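Local structure of envelope glycoprotein (Thogoto virus, 5XEA) at residues Gly45-Cys54 with Gly65-Pro75; Pro118-Asp126 with Cys136-Val144. The protein probably attaches the virus to a host-cell receptor and later induces fusion of the virion with the host membrane. All coordinates share one frame; numbering follows the deposited sequence.

Overall arrangement
Both interactions lie far out from the centre of the elongated chain and belong to one antiparallel sheet, in which strand 40-56 and strand 133-156 are neighbours; their centres are about 9 Å apart. Interaction 1 is a regular two-stranded pairing, held by a ladder of backbone bonds, a disulfide and mostly apolar side chains. Interaction 2 sets an irregular segment against strand 133-156 and relies on two salt bridges where backbone pairing shrinks to a single bridge. Each has a buried strand within the sheet and a more exposed partner. They join directly where Trp50 N and Ala52 N probably donate to the carbonyls of Asp139 and Asn137.

Interaction 1 (Gly45-Cys54 with Gly65-Pro75); sequences GYRTAWVAYC and GCNARLLHYPP
Strand 45-54 and segment 65-75 form the two arms of an antiparallel β-hairpin made by strands 40-56 and 65-72. Ala49 with Leu71, Val51 with Arg69 and Tyr53 with Asn67 exchange backbone hydrogen bonds in pairs, Ala49 N reaching Leu71 O at 2.8 Å. The disulfide between Cys54 and Cys66 staples the arms at the end nearest the connection between them: SG meets SG at 2.0 Å across a non-hydrogen-bonded pair. Ala52 and Ala68 form another such pair, and their methyls suit a CA-CA separation of only 3.8 Å. Trp50 has CG anti to its backbone N (chi1 174°), which carries the indole over the neighbouring strand; Arg69 N lies over one ring face, Leu70 CD2 reaches the ring edge at CE3, and CZ2 packs on the Ala68 methyl. Its NE1 is satisfied by Arg125 O.

The hairpin belongs to a larger antiparallel sheet of this gp64-family glycoprotein, in which strand 40-56 also pairs with strands 133-156 and 187-192. On the face with Trp50 and Leu70, helix 421-437 packs, and Tyr439 of the second subunit meets the Trp50 ring edge-to-face. On the other face, Arg69 bends at chi2 (-74°) to lay its guanidinium against Val51 CG1. Asn67 O accepts from Tyr53 N and Arg69 NH1, one from each face of its plane.

At the last regular pair of the ladder, Thr48 OG1 shares a 2.8 Å hydrogen bond with His72 ND1 at the imidazole edge. Beyond the end of strand 65-72, Arg47 NE donates to Tyr73 O at 2.8 Å in the carbonyl plane, while NH1 forms a salt bridge with Glu79. Pro75, which lacks an N-H for strand pairing, rests its CD 3.6 Å from Gly45 O.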
loop_
_atom_site.group_PDB
_atom_site.type_symbol
_atom_site.label_atom_id
_atom_site.label_comp_id
_atom_site.label_asym_id
_atom_site.label_seq_id
_atom_site.Cartn_x
_atom_site.Cartn_y
_atom_site.Cartn_z
ATOM N N GLY B 45 10.009 -3.733 -28.545
ATOM C CA GLY B 45 11.160 -3.261 -29.294
ATOM C C GLY B 45 10.907 -1.907 -29.921
ATOM O O GLY B 45 9.780 -1.564 -30.279
ATOM N N TYR B 46 11.991 -1.131 -30.053
ATOM C CA TYR B 46 11.930 0.191 -30.659
ATOM C C TYR B 46 13.068 0.348 -31.651
ATOM O O TYR B 46 14.117 -0.289 -31.524
ATOM C CB TYR B 46 11.982 1.328 -29.608
ATOM C CG TYR B 46 13.285 1.452 -28.847
ATOM C CD1 TYR B 46 14.303 2.296 -29.293
ATOM C CD2 TYR B 46 13.491 0.735 -27.672
ATOM C CE1 TYR B 46 15.494 2.399 -28.598
ATOM C CE2 TYR B 46 14.679 0.832 -26.976
ATOM C CZ TYR B 46 15.678 1.666 -27.434
ATOM O OH TYR B 46 16.857 1.755 -26.719
ATOM N N ARG B 47 12.846 1.208 -32.640
ATOM C CA ARG B 47 13.867 1.536 -33.628
ATOM C C ARG B 47 13.507 2.871 -34.255
ATOM O O ARG B 47 12.365 3.067 -34.688
ATOM C CB ARG B 47 13.971 0.450 -34.698
ATOM C CG ARG B 47 14.950 0.763 -35.846
ATOM C CD ARG B 47 15.126 -0.498 -36.680
ATOM N NE ARG B 47 13.855 -0.906 -37.259
ATOM C CZ ARG B 47 13.626 -2.075 -37.845
ATOM N NH1 ARG B 47 14.596 -2.976 -37.947
ATOM N NH2 ARG B 47 12.420 -2.329 -38.341
ATOM N N THR B 48 14.479 3.769 -34.310
ATOM C CA THR B 48 14.285 5.096 -34.884
ATOM C C THR B 48 15.564 5.507 -35.595
ATOM O O THR B 48 16.673 5.128 -35.191
ATOM C CB THR B 48 13.891 6.101 -33.770
ATOM O OG1 THR B 48 12.574 5.790 -33.296
ATOM C CG2 THR B 48 13.922 7.526 -34.242
ATOM N N ALA B 49 15.409 6.287 -36.665
ATOM C CA ALA B 49 16.537 6.886 -37.363
ATOM C C ALA B 49 16.525 8.399 -37.164
ATOM O O ALA B 49 15.459 9.018 -37.134
ATOM C CB ALA B 49 16.499 6.549 -38.863
ATOM N N TRP B 50 17.705 8.979 -36.973
ATOM C CA TRP B 50 17.928 10.417 -37.143
ATOM C C TRP B 50 18.460 10.634 -38.549
ATOM O O TRP B 50 19.497 10.072 -38.906
ATOM C CB TRP B 50 18.926 10.977 -36.123
ATOM C CG TRP B 50 19.313 12.423 -36.334
ATOM C CD1 TRP B 50 20.507 12.892 -36.816
ATOM C CD2 TRP B 50 18.504 13.586 -36.080
ATOM N NE1 TRP B 50 20.489 14.269 -36.874
ATOM C CE2 TRP B 50 19.273 14.718 -36.428
ATOM C CE3 TRP B 50 17.207 13.778 -35.590
ATOM C CZ2 TRP B 50 18.793 16.030 -36.293
ATOM C CZ3 TRP B 50 16.722 15.084 -35.466
ATOM C CH2 TRP B 50 17.523 16.196 -35.819
ATOM N N VAL B 51 17.744 11.427 -39.344
ATOM C CA VAL B 51 18.136 11.722 -40.720
ATOM C C VAL B 51 18.213 13.238 -40.887
ATOM O O VAL B 51 17.194 13.930 -40.754
ATOM C CB VAL B 51 17.159 11.107 -41.741
ATOM C CG1 VAL B 51 17.613 11.402 -43.169
ATOM C CG2 VAL B 51 17.036 9.590 -41.519
ATOM N N ALA B 52 19.412 13.752 -41.163
ATOM C CA ALA B 52 19.636 15.177 -41.423
ATOM C C ALA B 52 20.213 15.350 -42.827
ATOM O O ALA B 52 21.378 15.017 -43.077
ATOM C CB ALA B 52 20.564 15.802 -40.377
ATOM N N TYR B 53 19.409 15.896 -43.725
ATOM C CA TYR B 53 19.809 16.192 -45.097
ATOM C C TYR B 53 19.897 17.709 -45.247
ATOM O O TYR B 53 18.883 18.407 -45.173
ATOM C CB TYR B 53 18.798 15.592 -46.066
ATOM C CG TYR B 53 19.123 15.777 -47.534
ATOM C CD1 TYR B 53 20.197 15.114 -48.116
ATOM C CD2 TYR B 53 18.337 16.595 -48.347
ATOM C CE1 TYR B 53 20.488 15.265 -49.476
ATOM C CE2 TYR B 53 18.624 16.753 -49.710
ATOM C CZ TYR B 53 19.694 16.078 -50.264
ATOM O OH TYR B 53 19.984 16.219 -51.604
ATOM N N CYS B 54 21.095 18.223 -45.458
ATOM C CA CYS B 54 21.316 19.659 -45.439
ATOM C C CYS B 54 21.873 20.103 -46.780
ATOM O O CYS B 54 22.426 19.298 -47.526
ATOM C CB CYS B 54 22.282 20.032 -44.319
ATOM S SG CYS B 54 21.727 19.444 -42.689
ATOM N N GLY B 65 19.988 25.267 -45.558
ATOM C CA GLY B 65 19.251 24.817 -44.393
ATOM C C GLY B 65 19.261 23.307 -44.315
ATOM O O GLY B 65 19.972 22.643 -45.050
ATOM N N CYS B 66 18.458 22.771 -43.391
ATOM C CA CYS B 66 18.430 21.332 -43.139
ATOM C C CYS B 66 17.007 20.817 -43.023
ATOM O O CYS B 66 16.117 21.494 -42.491
ATOM C CB CYS B 66 19.162 20.938 -41.845
ATOM S SG CYS B 66 20.957 21.144 -41.841
ATOM N N ASN B 67 16.817 19.590 -43.507
ATOM C CA ASN B 67 15.648 18.767 -43.207
ATOM C C ASN B 67 16.156 17.659 -42.289
ATOM O O ASN B 67 16.633 16.622 -42.755
ATOM C CB ASN B 67 15.016 18.207 -44.456
ATOM C CG ASN B 67 13.821 17.346 -44.157
ATOM O OD1 ASN B 67 13.192 17.480 -43.107
ATOM N ND2 ASN B 67 13.504 16.441 -45.071
ATOM N N ALA B 68 16.070 17.903 -40.980
ATOM C CA ALA B 68 16.664 17.058 -39.946
ATOM C C ALA B 68 15.557 16.623 -39.004
ATOM O O ALA B 68 14.882 17.474 -38.415
ATOM C CB ALA B 68 17.754 17.824 -39.175
ATOM N N ARG B 69 15.365 15.312 -38.861
ATOM C CA ARG B 69 14.205 14.825 -38.129
ATOM C C ARG B 69 14.421 13.371 -37.757
ATOM O O ARG B 69 15.275 12.682 -38.325
ATOM C CB ARG B 69 12.913 14.971 -38.949
ATOM C CG ARG B 69 12.784 14.024 -40.137
ATOM C CD ARG B 69 13.678 14.423 -41.302
ATOM N NE ARG B 69 13.405 13.648 -42.506
ATOM C CZ ARG B 69 14.214 13.559 -43.565
ATOM N NH1 ARG B 69 15.393 14.192 -43.600
ATOM N NH2 ARG B 69 13.833 12.825 -44.604
ATOM N N LEU B 70 13.628 12.915 -36.786
ATOM C CA LEU B 70 13.584 11.514 -36.405
ATOM C C LEU B 70 12.539 10.807 -37.247
ATOM O O LEU B 70 11.454 11.344 -37.486
ATOM C CB LEU B 70 13.231 11.360 -34.919
ATOM C CG LEU B 70 14.230 11.915 -33.914
ATOM C CD1 LEU B 70 13.562 12.067 -32.526
ATOM C CD2 LEU B 70 15.502 11.023 -33.867
ATOM N N LEU B 71 12.854 9.583 -37.665
ATOM C CA LEU B 71 11.930 8.757 -38.433
ATOM C C LEU B 71 11.787 7.417 -37.732
ATOM O O LEU B 71 12.785 6.727 -37.508
ATOM C CB LEU B 71 12.442 8.570 -39.869
ATOM C CG LEU B 71 12.576 9.853 -40.671
ATOM C CD1 LEU B 71 13.220 9.562 -42.018
ATOM C CD2 LEU B 71 11.211 10.508 -40.852
ATOM N N HIS B 72 10.563 7.045 -37.378
ATOM C CA HIS B 72 10.337 5.808 -36.631
ATOM C C HIS B 72 10.223 4.610 -37.567
ATOM O O HIS B 72 9.534 4.684 -38.585
ATOM C CB HIS B 72 9.081 5.930 -35.789
ATOM C CG HIS B 72 9.151 7.040 -34.795
ATOM N ND1 HIS B 72 10.240 7.218 -33.966
ATOM C CD2 HIS B 72 8.286 8.043 -34.512
ATOM C CE1 HIS B 72 10.034 8.278 -33.203
ATOM N NE2 HIS B 72 8.855 8.793 -33.511
ATOM N N TYR B 73 10.901 3.513 -37.219
ATOM C CA TYR B 73 10.805 2.247 -37.949
ATOM C C TYR B 73 10.521 1.115 -36.968
ATOM O O TYR B 73 11.346 0.212 -36.789
ATOM C CB TYR B 73 12.084 1.949 -38.735
ATOM C CG TYR B 73 12.390 2.941 -39.831
ATOM C CD1 TYR B 73 12.054 2.671 -41.157
ATOM C CD2 TYR B 73 13.033 4.145 -39.544
ATOM C CE1 TYR B 73 12.340 3.579 -42.169
ATOM C CE2 TYR B 73 13.304 5.050 -40.532
ATOM C CZ TYR B 73 12.962 4.767 -41.849
ATOM O OH TYR B 73 13.253 5.683 -42.842
ATOM N N PRO B 74 9.362 1.130 -36.316
ATOM C CA PRO B 74 9.065 0.103 -35.327
ATOM C C PRO B 74 9.151 -1.274 -35.959
ATOM O O PRO B 74 8.779 -1.442 -37.128
ATOM C CB PRO B 74 7.625 0.432 -34.900
ATOM C CG PRO B 74 7.060 1.128 -36.098
ATOM C CD PRO B 74 8.188 1.968 -36.613
ATOM N N PRO B 75 9.658 -2.274 -35.237
ATOM C CA PRO B 75 9.796 -3.611 -35.836
ATOM C C PRO B 75 8.443 -4.221 -36.157
ATOM O O PRO B 75 7.449 -4.000 -35.463
ATOM C CB PRO B 75 10.537 -4.417 -34.761
ATOM C CG PRO B 75 10.247 -3.694 -33.470
ATOM C CD PRO B 75 10.083 -2.244 -33.819
#

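Interaction 2 (Pro118-Asp126 with Cys136-Val144)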
loop_
_atom_site.group_PDB
_atom_site.type_symbol
_atom_site.label_atom_id
_atom_site.label_comp_id
_atom_site.label_asym_id
_atom_site.label_seq_id
_atom_site.Cartn_x
_atom_site.Cartn_y
_atom_site.Cartn_z
ATOM N N PRO B 118 23.173 -5.782 -29.505
ATOM C CA PRO B 118 22.250 -5.952 -28.369
ATOM C C PRO B 118 21.417 -4.708 -28.124
ATOM O O PRO B 118 20.258 -4.809 -27.704
ATOM C CB PRO B 118 23.180 -6.243 -27.181
ATOM C CG PRO B 118 24.584 -6.343 -27.759
ATOM C CD PRO B 118 24.579 -5.670 -29.067
ATOM N N ARG B 119 21.993 -3.533 -28.382
ATOM C CA ARG B 119 21.355 -2.235 -28.230
ATOM C C ARG B 119 22.158 -1.227 -29.043
ATOM O O ARG B 119 23.343 -1.425 -29.318
ATOM C CB ARG B 119 21.281 -1.802 -26.765
ATOM C CG ARG B 119 22.632 -1.658 -26.073
ATOM C CD ARG B 119 22.459 -1.656 -24.562
ATOM N NE ARG B 119 21.675 -2.804 -24.096
ATOM C CZ ARG B 119 22.163 -4.035 -23.961
ATOM N NH1 ARG B 119 23.433 -4.276 -24.270
ATOM N NH2 ARG B 119 21.388 -5.025 -23.523
ATOM N N LYS B 120 21.504 -0.129 -29.401
ATOM C CA LYS B 120 22.161 0.902 -30.197
ATOM C C LYS B 120 21.540 2.249 -29.868
ATOM O O LYS B 120 20.316 2.382 -29.867
ATOM C CB LYS B 120 22.025 0.582 -31.690
ATOM C CG LYS B 120 22.422 1.679 -32.655
ATOM C CD LYS B 120 23.880 1.584 -33.032
ATOM C CE LYS B 120 24.236 2.555 -34.155
ATOM N NZ LYS B 120 23.963 3.966 -33.760
ATOM N N GLU B 121 22.377 3.242 -29.590
ATOM C CA GLU B 121 21.917 4.612 -29.398
ATOM C C GLU B 121 22.445 5.490 -30.531
ATOM O O GLU B 121 23.548 5.275 -31.042
ATOM C CB GLU B 121 22.367 5.169 -28.047
ATOM C CG GLU B 121 21.725 6.518 -27.700
ATOM C CD GLU B 121 20.185 6.469 -27.718
ATOM O OE1 GLU B 121 19.588 6.915 -28.717
ATOM O OE2 GLU B 121 19.568 5.984 -26.737
ATOM N N LEU B 122 21.644 6.466 -30.932
ATOM C CA LEU B 122 21.999 7.323 -32.053
ATOM C C LEU B 122 22.756 8.542 -31.546
ATOM O O LEU B 122 22.722 8.865 -30.366
ATOM C CB LEU B 122 20.753 7.749 -32.838
ATOM C CG LEU B 122 19.619 8.560 -32.201
ATOM C CD1 LEU B 122 19.915 10.047 -32.052
ATOM C CD2 LEU B 122 18.355 8.356 -33.048
ATOM N N VAL B 123 23.470 9.194 -32.457
ATOM C CA VAL B 123 24.116 10.480 -32.229
ATOM C C VAL B 123 23.345 11.497 -33.051
ATOM O O VAL B 123 23.023 11.235 -34.212
ATOM C CB VAL B 123 25.598 10.461 -32.651
ATOM C CG1 VAL B 123 26.261 11.807 -32.351
ATOM C CG2 VAL B 123 26.351 9.350 -31.943
ATOM N N ARG B 124 23.013 12.634 -32.454
ATOM C CA ARG B 124 22.275 13.666 -33.171
ATOM C C ARG B 124 23.273 14.611 -33.828
ATOM O O ARG B 124 23.987 15.332 -33.135
ATOM C CB ARG B 124 21.348 14.437 -32.245
ATOM C CG ARG B 124 20.746 15.653 -32.960
ATOM C CD ARG B 124 19.910 16.464 -32.012
ATOM N NE ARG B 124 19.349 17.626 -32.671
ATOM C CZ ARG B 124 18.561 18.504 -32.066
ATOM N NH1 ARG B 124 18.235 18.331 -30.790
ATOM N NH2 ARG B 124 18.098 19.548 -32.733
ATOM N N ARG B 125 23.329 14.608 -35.156
ATOM C CA ARG B 125 24.280 15.451 -35.883
ATOM C C ARG B 125 23.598 16.029 -37.117
ATOM O O ARG B 125 22.890 15.307 -37.829
ATOM C CB ARG B 125 25.527 14.644 -36.284
ATOM C CG ARG B 125 26.648 15.459 -36.919
ATOM C CD ARG B 125 27.950 14.649 -36.992
ATOM N NE ARG B 125 29.006 15.379 -37.696
ATOM C CZ ARG B 125 29.912 16.149 -37.101
ATOM N NH1 ARG B 125 29.899 16.293 -35.779
ATOM N NH2 ARG B 125 30.836 16.773 -37.821
ATOM N N ASP B 126 23.788 17.325 -37.366
ATOM C CA ASP B 126 23.255 17.942 -38.588
ATOM C C ASP B 126 24.274 18.896 -39.218
ATOM O O ASP B 126 23.957 20.019 -39.616
ATOM C CB ASP B 126 21.923 18.646 -38.329
ATOM C CG ASP B 126 22.010 19.726 -37.266
ATOM O OD1 ASP B 126 23.133 20.094 -36.847
ATOM O OD2 ASP B 126 20.930 20.217 -36.863
ATOM N N CYS B 136 24.704 14.815 -45.547
ATOM C CA CYS B 136 23.774 13.809 -45.059
ATOM C C CYS B 136 24.326 13.213 -43.769
ATOM O O CYS B 136 25.496 12.819 -43.706
ATOM C CB CYS B 136 23.559 12.716 -46.119
ATOM S SG CYS B 136 22.596 11.259 -45.615
ATOM N N ASN B 137 23.500 13.183 -42.734
ATOM C CA ASN B 137 23.839 12.446 -41.522
ATOM C C ASN B 137 22.683 11.524 -41.197
ATOM O O ASN B 137 21.531 11.970 -41.130
ATOM C CB ASN B 137 24.137 13.384 -40.344
ATOM C CG ASN B 137 25.591 13.817 -40.296
ATOM O OD1 ASN B 137 26.467 13.039 -39.913
ATOM N ND2 ASN B 137 25.857 15.066 -40.684
ATOM N N ILE B 138 22.984 10.236 -41.031
ATOM C CA ILE B 138 22.011 9.254 -40.583
ATOM C C ILE B 138 22.600 8.460 -39.424
ATOM O O ILE B 138 23.734 7.972 -39.512
ATOM C CB ILE B 138 21.604 8.284 -41.706
ATOM C CG1 ILE B 138 21.167 9.030 -42.963
ATOM C CG2 ILE B 138 20.512 7.304 -41.211
ATOM C CD1 ILE B 138 20.762 8.083 -44.061
ATOM N N ASP B 139 21.808 8.280 -38.359
ATOM C CA ASP B 139 22.180 7.350 -37.296
ATOM C C ASP B 139 20.916 6.702 -36.756
ATOM O O ASP B 139 19.791 7.146 -37.017
ATOM C CB ASP B 139 22.994 8.037 -36.186
ATOM C CG ASP B 139 23.806 7.043 -35.341
ATOM O OD1 ASP B 139 23.791 5.820 -35.653
ATOM O OD2 ASP B 139 24.442 7.489 -34.359
ATOM N N TRP B 140 21.107 5.614 -36.018
ATOM C CA TRP B 140 19.996 4.765 -35.616
ATOM C C TRP B 140 20.030 4.524 -34.118
ATOM O O TRP B 140 21.094 4.527 -33.500
ATOM C CB TRP B 140 20.036 3.406 -36.355
ATOM C CG TRP B 140 19.786 3.539 -37.815
ATOM C CD1 TRP B 140 20.687 3.932 -38.773
ATOM C CD2 TRP B 140 18.542 3.335 -38.490
ATOM N NE1 TRP B 140 20.083 3.957 -40.004
ATOM C CE2 TRP B 140 18.763 3.616 -39.862
ATOM C CE3 TRP B 140 17.260 2.934 -38.074
ATOM C CZ2 TRP B 140 17.754 3.506 -40.820
ATOM C CZ3 TRP B 140 16.258 2.830 -39.017
ATOM C CH2 TRP B 140 16.514 3.110 -40.387
ATOM N N ARG B 141 18.848 4.285 -33.549
ATOM C CA ARG B 141 18.731 3.699 -32.220
ATOM C C ARG B 141 17.792 2.506 -32.312
ATOM O O ARG B 141 16.859 2.488 -33.124
ATOM C CB ARG B 141 18.211 4.686 -31.162
ATOM C CG ARG B 141 16.729 5.040 -31.314
ATOM C CD ARG B 141 16.367 6.321 -30.559
ATOM N NE ARG B 141 16.771 6.216 -29.152
ATOM C CZ ARG B 141 15.943 5.953 -28.143
ATOM N NH1 ARG B 141 14.650 5.767 -28.361
ATOM N NH2 ARG B 141 16.410 5.879 -26.905
ATOM N N CYS B 142 18.053 1.506 -31.482
ATOM C CA CYS B 142 17.123 0.390 -31.378
ATOM C C CYS B 142 17.351 -0.312 -30.052
ATOM O O CYS B 142 18.402 -0.165 -29.421
ATOM C CB CYS B 142 17.276 -0.580 -32.555
ATOM S SG CYS B 142 18.909 -1.340 -32.666
ATOM N N GLY B 143 16.355 -1.071 -29.633
ATOM C CA GLY B 143 16.462 -1.786 -28.375
ATOM C C GLY B 143 15.316 -2.762 -28.247
ATOM O O GLY B 143 14.290 -2.637 -28.926
ATOM N N VAL B 144 15.501 -3.742 -27.365
ATOM C CA VAL B 144 14.503 -4.792 -27.192
ATOM C C VAL B 144 14.534 -5.252 -25.742
ATOM O O VAL B 144 15.594 -5.278 -25.105
ATOM C CB VAL B 144 14.737 -5.966 -28.163
ATOM C CG1 VAL B 144 16.082 -6.641 -27.883
ATOM C CG2 VAL B 144 13.590 -6.993 -28.087
HETATM O O HOH W 1 18.243 -3.349 -25.860
#
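Lys120 and Cys142 make the single antiparallel bridge between the irregular segment 118-126 and strand 136-144, exchanging two backbone hydrogen bonds. From there the lysine chain, bent at chi2 (90°) and chi4 (60°), folds back along the strand, and Lys120 NZ reaches Asp139 OD1 at 2.7 Å on the syn side. Lys120 NZ also donates to Trp140 O at 2.9 Å and to Glu121 O, so three acceptors hold it. Asp139 is equally engaged: OD1 takes Trp140 N as well, from the same face as the lysine, while Asp139 OD2 accepts Val123 N at 2.7 Å from above the carboxylate plane. The carboxylate thus takes the Val123 N-H, which is not paired with a backbone carbonyl of the strand, and its buried charge is probably stabilised by the lysine.

A second ion pair, Glu121 with Arg141, is side-on and nearly coplanar. Arg141 NE meets Glu121 OE1 at 2.9 Å and Arg141 NH2 meets Glu121 OE2 at 3.2 Å, each through a syn lone pair; Leu122 N on the anti side of OE1 further fixes the carboxylate. Leu122 CD2 covers the aliphatic part of the arginine, 3.8 Å from Arg141 CD. Farther along, Arg125 and Asn137 are buried, pack across each other, and both bond to Asp97.

Only toward Pro118 does the fit slacken: Arg119 is exposed and skirts the strand, and a water bridges Pro118 O and Val144 N.

Disulfides tie Cys136 to Cys106 and Cys142 to Cys89, while helix 421-437 packs against Glu121 and Arg141 and strand 40-56 runs alongside strand 133-156.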